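PDB 6JXG: beta-glucosidase from Chaetomella raphigera, which probably hydrolyses terminal, non-reducing beta-D-glucosyl residues with release of beta-D-glucose, as a secreted member of glycoside hydrolase family 3. Local coordinates for residues 390-404 / 508-520. Numbering follows the deposited sequence.
Sequences FPYLVAPLDAITPLA and GQESGNGLADILY
Tyr392 and Gln509 both place CG between backbone N and carbonyl carbon (chi1 60° and 67°), which brings Gln509 CB against one face of the Tyr392 ring, near its rim, while the amide is turned well out of the ring plane. Glu510 bends at chi2 and brings its carboxylate round to the ring's edge, where Tyr392 OH donates a very short 2.5 Å hydrogen bond to Glu510 OE2. Gln509 NE2 gives the same hydroxyl a weak bond, while Gln509 OE1 accepts from Ala71 N. The other carboxylate oxygen, Glu510 OE1, takes a nearly straight bond from Asn513 ND2, so the acid links the tyrosine to the first turn of helix 511-519. A phenylalanine at Tyr392 lacks the hydroxyl, and would probably leave Glu510 OE2 and Gln509 NE2 without this partner, the carboxylate then being held within this contact mainly by Asn513.

Backbone bonds join the chains beside this cluster: Val394 N to Gln509 O (2.9 Å) and Gly512 N to Val394 O (2.8 Å). Gly512 lets the chains meet closely, since a side chain there would clash with Val394 O and Ala395 O. From this point the helices diverge at 44°, their axes 7.7 Å apart at closest approach. Ala399 CB meets Ala516 CB at 3.8 Å, and farther along Leu403 CB makes a CH-pi contact over one face of the Tyr520 ring, 4.0 Å from its centroid.

Both segments belong to the family 3 C-terminal domain, where Pro396, Ile400 and Leu515 pack on Phe435 of strand 431-438, Ala404 touches strand 410-414, and helix 323-332 borders Tyr392 and Glu510 through Lys323 and Arg327.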
loop_
_atom_site.group_PDB
_atom_site.type_symbol
_atom_site.label_atom_id
_atom_site.label_comp_id
_atom_site.label_asym_id
_atom_site.label_seq_id
_atom_site.Cartn_x
_atom_site.Cartn_y
_atom_site.Cartn_z
ATOM N N PHE A 390 -1.243 -5.652 -18.100
ATOM C CA PHE A 390 -2.499 -6.319 -17.910
ATOM C C PHE A 390 -2.581 -7.507 -18.859
ATOM O O PHE A 390 -2.294 -7.331 -20.054
ATOM C CB PHE A 390 -3.672 -5.410 -18.274
ATOM C CG PHE A 390 -3.824 -4.194 -17.391
ATOM C CD1 PHE A 390 -4.474 -4.296 -16.215
ATOM C CD2 PHE A 390 -3.338 -2.942 -17.795
ATOM C CE1 PHE A 390 -4.691 -3.181 -15.417
ATOM C CE2 PHE A 390 -3.542 -1.825 -17.021
ATOM C CZ PHE A 390 -4.205 -1.949 -15.819
ATOM N N PRO A 391 -2.966 -8.702 -18.352
ATOM C CA PRO A 391 -3.275 -9.796 -19.312
ATOM C C PRO A 391 -4.605 -9.537 -20.044
ATOM O O PRO A 391 -4.833 -10.084 -21.106
ATOM C CB PRO A 391 -3.401 -11.053 -18.434
ATOM C CG PRO A 391 -3.704 -10.525 -17.067
ATOM C CD PRO A 391 -3.182 -9.109 -16.963
ATOM N N TYR A 392 -5.425 -8.679 -19.475
ATOM C CA TYR A 392 -6.723 -8.227 -20.017
ATOM C C TYR A 392 -7.143 -7.161 -19.002
ATOM O O TYR A 392 -6.528 -7.049 -17.937
ATOM C CB TYR A 392 -7.743 -9.380 -20.067
ATOM C CG TYR A 392 -8.068 -10.008 -18.755
ATOM C CD1 TYR A 392 -9.050 -9.478 -17.916
ATOM C CD2 TYR A 392 -7.374 -11.129 -18.298
ATOM C CE1 TYR A 392 -9.325 -10.025 -16.681
ATOM C CE2 TYR A 392 -7.668 -11.702 -17.063
ATOM C CZ TYR A 392 -8.632 -11.115 -16.237
ATOM O OH TYR A 392 -8.923 -11.689 -14.979
ATOM N N LEU A 393 -8.094 -6.318 -19.341
ATOM C CA LEU A 393 -8.619 -5.358 -18.337
ATOM C C LEU A 393 -10.114 -5.309 -18.566
ATOM O O LEU A 393 -10.557 -4.885 -19.651
ATOM C CB LEU A 393 -7.981 -3.973 -18.497
ATOM C CG LEU A 393 -8.621 -2.853 -17.646
ATOM C CD1 LEU A 393 -8.563 -3.213 -16.177
ATOM C CD2 LEU A 393 -7.943 -1.522 -17.926
ATOM N N VAL A 394 -10.890 -5.804 -17.608
ATOM C CA VAL A 394 -12.346 -5.675 -17.688
ATOM C C VAL A 394 -12.766 -4.194 -17.399
ATOM O O VAL A 394 -12.699 -3.732 -16.269
ATOM C CB VAL A 394 -13.083 -6.612 -16.729
ATOM C CG1 VAL A 394 -14.591 -6.459 -16.950
ATOM C CG2 VAL A 394 -12.652 -8.044 -16.900
ATOM N N ALA A 395 -13.120 -3.461 -18.446
ATOM C CA ALA A 395 -13.606 -2.110 -18.264
ATOM C C ALA A 395 -15.050 -2.097 -17.778
ATOM O O ALA A 395 -15.769 -3.046 -17.984
ATOM C CB ALA A 395 -13.497 -1.332 -19.551
ATOM N N PRO A 396 -15.492 -0.989 -17.175
ATOM C CA PRO A 396 -16.898 -0.978 -16.700
ATOM C C PRO A 396 -17.918 -1.395 -17.779
ATOM O O PRO A 396 -18.811 -2.194 -17.531
ATOM C CB PRO A 396 -17.105 0.476 -16.316
ATOM C CG PRO A 396 -15.769 0.899 -15.796
ATOM C CD PRO A 396 -14.764 0.207 -16.759
ATOM N N LEU A 397 -17.794 -0.832 -18.984
ATOM C CA LEU A 397 -18.757 -1.160 -20.043
ATOM C C LEU A 397 -18.715 -2.640 -20.480
ATOM O O LEU A 397 -19.764 -3.237 -20.840
ATOM C CB LEU A 397 -18.576 -0.191 -21.240
ATOM C CG LEU A 397 -19.574 -0.415 -22.379
ATOM C CD1 LEU A 397 -20.975 -0.099 -21.834
ATOM C CD2 LEU A 397 -19.220 0.421 -23.576
ATOM N N ASP A 398 -17.524 -3.262 -20.423
ATOM C CA ASP A 398 -17.363 -4.709 -20.691
ATOM C C ASP A 398 -18.265 -5.489 -19.788
ATOM O O ASP A 398 -18.906 -6.447 -20.185
ATOM C CB ASP A 398 -15.881 -5.158 -20.475
ATOM C CG ASP A 398 -14.897 -4.496 -21.439
ATOM O OD1 ASP A 398 -15.359 -3.860 -22.445
ATOM O OD2 ASP A 398 -13.653 -4.616 -21.198
ATOM N N ALA A 399 -18.259 -5.165 -18.489
ATOM C CA ALA A 399 -19.073 -5.882 -17.505
ATOM C C ALA A 399 -20.551 -5.468 -17.541
ATOM O O ALA A 399 -21.418 -6.273 -17.328
ATOM C CB ALA A 399 -18.550 -5.656 -16.110
ATOM N N ILE A 400 -20.829 -4.207 -17.755
ATOM C CA ILE A 400 -22.210 -3.755 -17.693
ATOM C C ILE A 400 -23.064 -4.226 -18.892
ATOM O O ILE A 400 -24.193 -4.655 -18.704
ATOM C CB ILE A 400 -22.240 -2.225 -17.605
ATOM C CG1 ILE A 400 -21.711 -1.789 -16.220
ATOM C CG2 ILE A 400 -23.622 -1.662 -17.970
ATOM C CD1 ILE A 400 -21.393 -0.314 -16.189
ATOM N N THR A 401 -22.466 -4.216 -20.069
ATOM C CA THR A 401 -23.182 -4.479 -21.310
ATOM C C THR A 401 -24.012 -5.764 -21.225
ATOM O O THR A 401 -25.234 -5.698 -21.338
ATOM C CB THR A 401 -22.235 -4.507 -22.504
ATOM O OG1 THR A 401 -21.766 -3.182 -22.723
ATOM C CG2 THR A 401 -22.960 -5.029 -23.778
ATOM N N PRO A 402 -23.384 -6.925 -20.904
ATOM C CA PRO A 402 -24.241 -8.116 -20.861
ATOM C C PRO A 402 -25.333 -8.067 -19.795
ATOM O O PRO A 402 -26.423 -8.633 -19.990
ATOM C CB PRO A 402 -23.262 -9.265 -20.610
ATOM C CG PRO A 402 -21.929 -8.685 -20.313
ATOM C CD PRO A 402 -22.003 -7.190 -20.499
ATOM N N LEU A 403 -25.045 -7.411 -18.670
ATOM C CA LEU A 403 -25.944 -7.390 -17.548
ATOM C C LEU A 403 -27.184 -6.524 -17.876
ATOM O O LEU A 403 -28.345 -6.887 -17.543
ATOM C CB LEU A 403 -25.252 -6.845 -16.273
ATOM C CG LEU A 403 -24.170 -7.731 -15.662
ATOM C CD1 LEU A 403 -23.485 -6.994 -14.512
ATOM C CD2 LEU A 403 -24.731 -9.070 -15.140
ATOM N N ALA A 404 -26.911 -5.389 -18.509
ATOM C CA ALA A 404 -27.943 -4.536 -19.092
ATOM C C ALA A 404 -28.742 -5.247 -20.168
ATOM O O ALA A 404 -29.963 -5.122 -20.190
ATOM C CB ALA A 404 -27.301 -3.328 -19.691
ATOM N N GLY A 508 -6.899 -2.866 -10.808
ATOM C CA GLY A 508 -6.292 -3.936 -11.561
ATOM C C GLY A 508 -7.219 -4.567 -12.573
ATOM O O GLY A 508 -8.319 -4.038 -12.877
ATOM N N GLN A 509 -6.818 -5.758 -13.035
ATOM C CA GLN A 509 -7.422 -6.386 -14.221
ATOM C C GLN A 509 -8.898 -6.693 -14.132
ATOM O O GLN A 509 -9.617 -6.657 -15.178
ATOM C CB GLN A 509 -6.662 -7.660 -14.623
ATOM C CG GLN A 509 -6.776 -8.830 -13.613
ATOM C CD GLN A 509 -5.766 -9.919 -13.894
ATOM O OE1 GLN A 509 -4.587 -9.641 -14.124
ATOM N NE2 GLN A 509 -6.219 -11.164 -13.902
ATOM N N GLU A 510 -9.337 -7.029 -12.920
ATOM C CA GLU A 510 -10.746 -7.345 -12.717
ATOM C C GLU A 510 -11.660 -6.161 -12.344
ATOM O O GLU A 510 -12.859 -6.361 -12.107
ATOM C CB GLU A 510 -10.882 -8.490 -11.702
ATOM C CG GLU A 510 -10.517 -9.830 -12.345
ATOM C CD GLU A 510 -11.595 -10.489 -13.172
ATOM O OE1 GLU A 510 -12.829 -10.371 -12.837
ATOM O OE2 GLU A 510 -11.207 -11.142 -14.170
ATOM N N SER A 511 -11.127 -4.950 -12.432
ATOM C CA SER A 511 -11.828 -3.708 -12.048
ATOM C C SER A 511 -13.339 -3.697 -12.382
ATOM O O SER A 511 -14.190 -3.580 -11.491
ATOM C CB SER A 511 -11.131 -2.486 -12.716
ATOM O OG SER A 511 -11.787 -1.269 -12.399
ATOM N N GLY A 512 -13.655 -3.757 -13.661
ATOM C CA GLY A 512 -15.024 -3.617 -14.122
ATOM C C GLY A 512 -15.936 -4.743 -13.640
ATOM O O GLY A 512 -17.151 -4.507 -13.427
ATOM N N ASN A 513 -15.391 -5.944 -13.416
ATOM C CA ASN A 513 -16.195 -7.015 -12.754
ATOM C C ASN A 513 -16.530 -6.717 -11.292
ATOM O O ASN A 513 -17.717 -6.814 -10.841
ATOM C CB ASN A 513 -15.541 -8.385 -12.907
ATOM C CG ASN A 513 -15.768 -8.961 -14.293
ATOM O OD1 ASN A 513 -16.780 -8.665 -14.934
ATOM N ND2 ASN A 513 -14.885 -9.817 -14.723
ATOM N N GLY A 514 -15.537 -6.222 -10.561
ATOM C CA GLY A 514 -15.802 -5.876 -9.222
ATOM C C GLY A 514 -16.832 -4.765 -9.151
ATOM O O GLY A 514 -17.774 -4.806 -8.356
ATOM N N LEU A 515 -16.708 -3.770 -10.003
ATOM C CA LEU A 515 -17.671 -2.667 -10.026
ATOM C C LEU A 515 -19.096 -3.123 -10.302
ATOM O O LEU A 515 -20.042 -2.675 -9.631
ATOM C CB LEU A 515 -17.254 -1.658 -11.094
ATOM C CG LEU A 515 -18.236 -0.538 -11.329
ATOM C CD1 LEU A 515 -18.184 0.345 -10.059
ATOM C CD2 LEU A 515 -18.006 0.299 -12.621
ATOM N N ALA A 516 -19.273 -3.956 -11.332
ATOM C CA ALA A 516 -20.625 -4.481 -11.629
ATOM C C ALA A 516 -21.195 -5.337 -10.542
ATOM O O ALA A 516 -22.407 -5.338 -10.320
ATOM C CB ALA A 516 -20.623 -5.271 -12.916
ATOM N N ASP A 517 -20.344 -6.064 -9.838
ATOM C CA ASP A 517 -20.779 -6.906 -8.701
ATOM C C ASP A 517 -21.506 -6.003 -7.687
ATOM O O ASP A 517 -22.445 -6.442 -6.997
ATOM C CB ASP A 517 -19.609 -7.573 -7.946
ATOM C CG ASP A 517 -18.954 -8.722 -8.717
ATOM O OD1 ASP A 517 -19.533 -9.222 -9.702
ATOM O OD2 ASP A 517 -17.841 -9.146 -8.325
ATOM N N ILE A 518 -21.044 -4.769 -7.569
ATOM C CA ILE A 518 -21.695 -3.791 -6.660
ATOM C C ILE A 518 -22.848 -3.036 -7.331
ATOM O O ILE A 518 -23.956 -2.911 -6.752
ATOM C CB ILE A 518 -20.635 -2.820 -6.047
ATOM C CG1 ILE A 518 -19.890 -3.556 -4.922
ATOM C CG2 ILE A 518 -21.228 -1.518 -5.500
ATOM C CD1 ILE A 518 -18.593 -4.026 -5.389
ATOM N N LEU A 519 -22.620 -2.534 -8.524
ATOM C CA LEU A 519 -23.653 -1.743 -9.208
ATOM C C LEU A 519 -24.951 -2.485 -9.396
ATOM O O LEU A 519 -26.009 -1.884 -9.233
ATOM C CB LEU A 519 -23.185 -1.290 -10.571
ATOM C CG LEU A 519 -22.079 -0.224 -10.608
ATOM C CD1 LEU A 519 -21.747 0.123 -12.063
ATOM C CD2 LEU A 519 -22.412 1.005 -9.803
ATOM N N TYR A 520 -24.887 -3.772 -9.723
ATOM C CA TYR A 520 -26.122 -4.550 -9.962
ATOM C C TYR A 520 -26.593 -5.294 -8.721
ATOM O O TYR A 520 -27.527 -6.074 -8.752
ATOM C CB TYR A 520 -25.929 -5.455 -11.190
ATOM C CG TYR A 520 -26.246 -4.730 -12.489
ATOM C CD1 TYR A 520 -27.582 -4.619 -12.947
ATOM C CD2 TYR A 520 -25.238 -4.126 -13.249
ATOM C CE1 TYR A 520 -27.882 -3.945 -14.126
ATOM C CE2 TYR A 520 -25.528 -3.421 -14.407
ATOM C CZ TYR A 520 -26.838 -3.354 -14.862
ATOM O OH TYR A 520 -27.102 -2.667 -16.022
#